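Long-range contact in fiber (Human adenovirus 26, PDB 6FJN), which forms the trimeric knob domain at the end of the viral fiber, the part that probably attaches the virus to its host-cell receptor: residues F101-T106 / F178-Q183. Sequence-based numbering, arbitrary orientation.
Sequences FMPNLT and FSYLTQ
Pro-103 and Thr-182 form a single beta bridge: Gln-183 N gives its hydrogen to Met-102 O (2.8 Å), Asn-104 N gives its own to Leu-181 O (2.9 Å), and the two segments point about 80° apart. One residue before Leu-181, Tyr-180 reaches across, its hydroxyl donating to Phe-101 O at 2.7 Å, in the plane of that carbonyl. The acceptor also lies at the ring edge, while Pro-103 CB packs 4.0 Å from Tyr-180 CD1. Asn-104 swings CG away from its own N (chi1 -174°), which sends ND2 to Thr-182 O at 2.9 Å; the bond is nearly straight at hydrogen, 173°, yet it arrives from above the carbonyl plane. Gln-183 answers from the other segment: bent at chi2, it folds its amide back so that OE1 accepts from Leu-105 N at 2.9 Å. A water donates to the same OE1 and to Thr-106 OG1, a hydroxyl also bonded to Asp-88 of a neighbouring subunit. The side-chain amides of Asn-104 and Gln-183 thus each take a backbone group of the opposite segment, pinning the loop after strand 89-90 to the C-terminal end of the knob, while water and Asp-88 carry the network on toward the trimer interface.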
loop_
_atom_site.group_PDB
_atom_site.type_symbol
_atom_site.label_atom_id
_atom_site.label_comp_id
_atom_site.label_asym_id
_atom_site.label_seq_id
_atom_site.Cartn_x
_atom_site.Cartn_y
_atom_site.Cartn_z
ATOM N N PHE A 101 -0.886 1.109 -18.915
ATOM C CA PHE A 101 -0.366 0.373 -17.740
ATOM C C PHE A 101 1.104 0.595 -17.545
ATOM O O PHE A 101 1.658 0.103 -16.572
ATOM C CB PHE A 101 -0.618 -1.119 -17.888
ATOM C CG PHE A 101 -2.068 -1.494 -17.841
ATOM C CD1 PHE A 101 -2.892 -1.329 -18.927
ATOM C CD2 PHE A 101 -2.633 -1.992 -16.669
ATOM C CE1 PHE A 101 -4.240 -1.655 -18.871
ATOM C CE2 PHE A 101 -3.963 -2.317 -16.628
ATOM C CZ PHE A 101 -4.745 -2.158 -17.704
ATOM N N MET A 102 1.769 1.300 -18.465
ATOM C CA MET A 102 3.217 1.405 -18.385
ATOM C C MET A 102 3.614 2.498 -17.389
ATOM O O MET A 102 2.893 3.481 -17.197
ATOM C CB MET A 102 3.812 1.716 -19.751
ATOM C CG MET A 102 3.678 0.568 -20.711
ATOM S SD MET A 102 4.567 -0.926 -20.175
ATOM C CE MET A 102 3.238 -1.982 -19.574
ATOM N N PRO A 103 4.768 2.368 -16.739
ATOM C CA PRO A 103 5.195 3.418 -15.798
ATOM C C PRO A 103 5.573 4.703 -16.518
ATOM O O PRO A 103 6.227 4.678 -17.557
ATOM C CB PRO A 103 6.399 2.787 -15.065
ATOM C CG PRO A 103 6.362 1.328 -15.410
ATOM C CD PRO A 103 5.708 1.254 -16.750
ATOM N N ASN A 104 5.092 5.801 -15.963
ATOM C CA ASN A 104 5.272 7.129 -16.545
ATOM C C ASN A 104 6.757 7.461 -16.698
ATOM O O ASN A 104 7.499 7.399 -15.763
ATOM C CB ASN A 104 4.593 8.117 -15.596
ATOM C CG ASN A 104 4.569 9.525 -16.138
ATOM O OD1 ASN A 104 5.576 10.269 -16.125
ATOM N ND2 ASN A 104 3.429 9.888 -16.686
ATOM N N LEU A 105 7.135 7.847 -17.925
ATOM C CA LEU A 105 8.575 8.099 -18.226
ATOM C C LEU A 105 9.089 9.428 -17.679
ATOM O O LEU A 105 10.283 9.610 -17.501
ATOM C CB LEU A 105 8.819 7.995 -19.734
ATOM C CG LEU A 105 8.967 6.541 -20.217
ATOM C CD1 LEU A 105 8.738 6.478 -21.715
ATOM C CD2 LEU A 105 10.297 5.928 -19.832
ATOM N N THR A 106 8.199 10.363 -17.385
ATOM C CA THR A 106 8.623 11.609 -16.716
ATOM C C THR A 106 8.872 11.384 -15.240
ATOM O O THR A 106 9.898 11.782 -14.658
ATOM C CB THR A 106 7.610 12.727 -16.897
ATOM O OG1 THR A 106 7.412 12.904 -18.296
ATOM C CG2 THR A 106 8.091 14.034 -16.279
ATOM N N PHE A 178 1.177 -2.135 -4.181
ATOM C CA PHE A 178 1.936 -0.942 -4.535
ATOM C C PHE A 178 1.185 -0.154 -5.569
ATOM O O PHE A 178 0.139 -0.635 -6.098
ATOM C CB PHE A 178 3.337 -1.333 -5.036
ATOM C CG PHE A 178 3.350 -2.166 -6.284
ATOM C CD1 PHE A 178 3.140 -3.531 -6.237
ATOM C CD2 PHE A 178 3.597 -1.582 -7.515
ATOM C CE1 PHE A 178 3.182 -4.298 -7.391
ATOM C CE2 PHE A 178 3.617 -2.340 -8.681
ATOM C CZ PHE A 178 3.422 -3.724 -8.606
ATOM N N SER A 179 1.639 1.036 -5.909
ATOM C CA SER A 179 1.081 1.751 -7.038
ATOM C C SER A 179 2.173 2.504 -7.754
ATOM O O SER A 179 3.296 2.669 -7.214
ATOM C CB SER A 179 -0.030 2.720 -6.632
ATOM O OG SER A 179 0.495 3.878 -5.998
ATOM N N TYR A 180 1.882 2.957 -8.968
ATOM C CA TYR A 180 2.787 3.822 -9.715
ATOM C C TYR A 180 2.036 4.640 -10.687
ATOM O O TYR A 180 0.928 4.302 -11.121
ATOM C CB TYR A 180 3.914 2.994 -10.420
ATOM C CG TYR A 180 3.373 1.957 -11.404
ATOM C CD1 TYR A 180 3.209 2.295 -12.762
ATOM C CD2 TYR A 180 3.082 0.675 -11.019
ATOM C CE1 TYR A 180 2.768 1.359 -13.665
ATOM C CE2 TYR A 180 2.637 -0.281 -11.932
ATOM C CZ TYR A 180 2.489 0.071 -13.259
ATOM O OH TYR A 180 2.006 -0.909 -14.093
ATOM N N LEU A 181 2.650 5.761 -11.069
ATOM C CA LEU A 181 2.090 6.669 -12.051
ATOM C C LEU A 181 2.231 6.089 -13.441
ATOM O O LEU A 181 3.250 5.542 -13.779
ATOM C CB LEU A 181 2.812 8.019 -11.999
ATOM C CG LEU A 181 2.453 8.936 -10.831
ATOM C CD1 LEU A 181 2.455 8.370 -9.438
ATOM C CD2 LEU A 181 3.329 10.193 -10.918
ATOM N N THR A 182 1.199 6.246 -14.231
ATOM C CA THR A 182 1.197 5.660 -15.573
ATOM C C THR A 182 1.506 6.646 -16.683
ATOM O O THR A 182 1.273 7.881 -16.578
ATOM C CB THR A 182 -0.140 5.009 -15.867
ATOM O OG1 THR A 182 -1.150 6.025 -15.795
ATOM C CG2 THR A 182 -0.532 3.920 -14.886
ATOM N N GLN A 183 1.985 6.084 -17.802
ATOM C CA GLN A 183 2.060 6.744 -19.082
ATOM C C GLN A 183 0.555 6.850 -19.660
ATOM O O GLN A 183 -0.321 6.059 -19.232
ATOM C CB GLN A 183 2.933 5.851 -20.022
ATOM C CG GLN A 183 3.447 6.526 -21.274
ATOM C CD GLN A 183 4.598 7.501 -21.040
ATOM O OE1 GLN A 183 5.076 7.681 -19.931
ATOM N NE2 GLN A 183 5.014 8.198 -22.130
HETATM O O HOH W 1 5.785 10.607 -19.549
#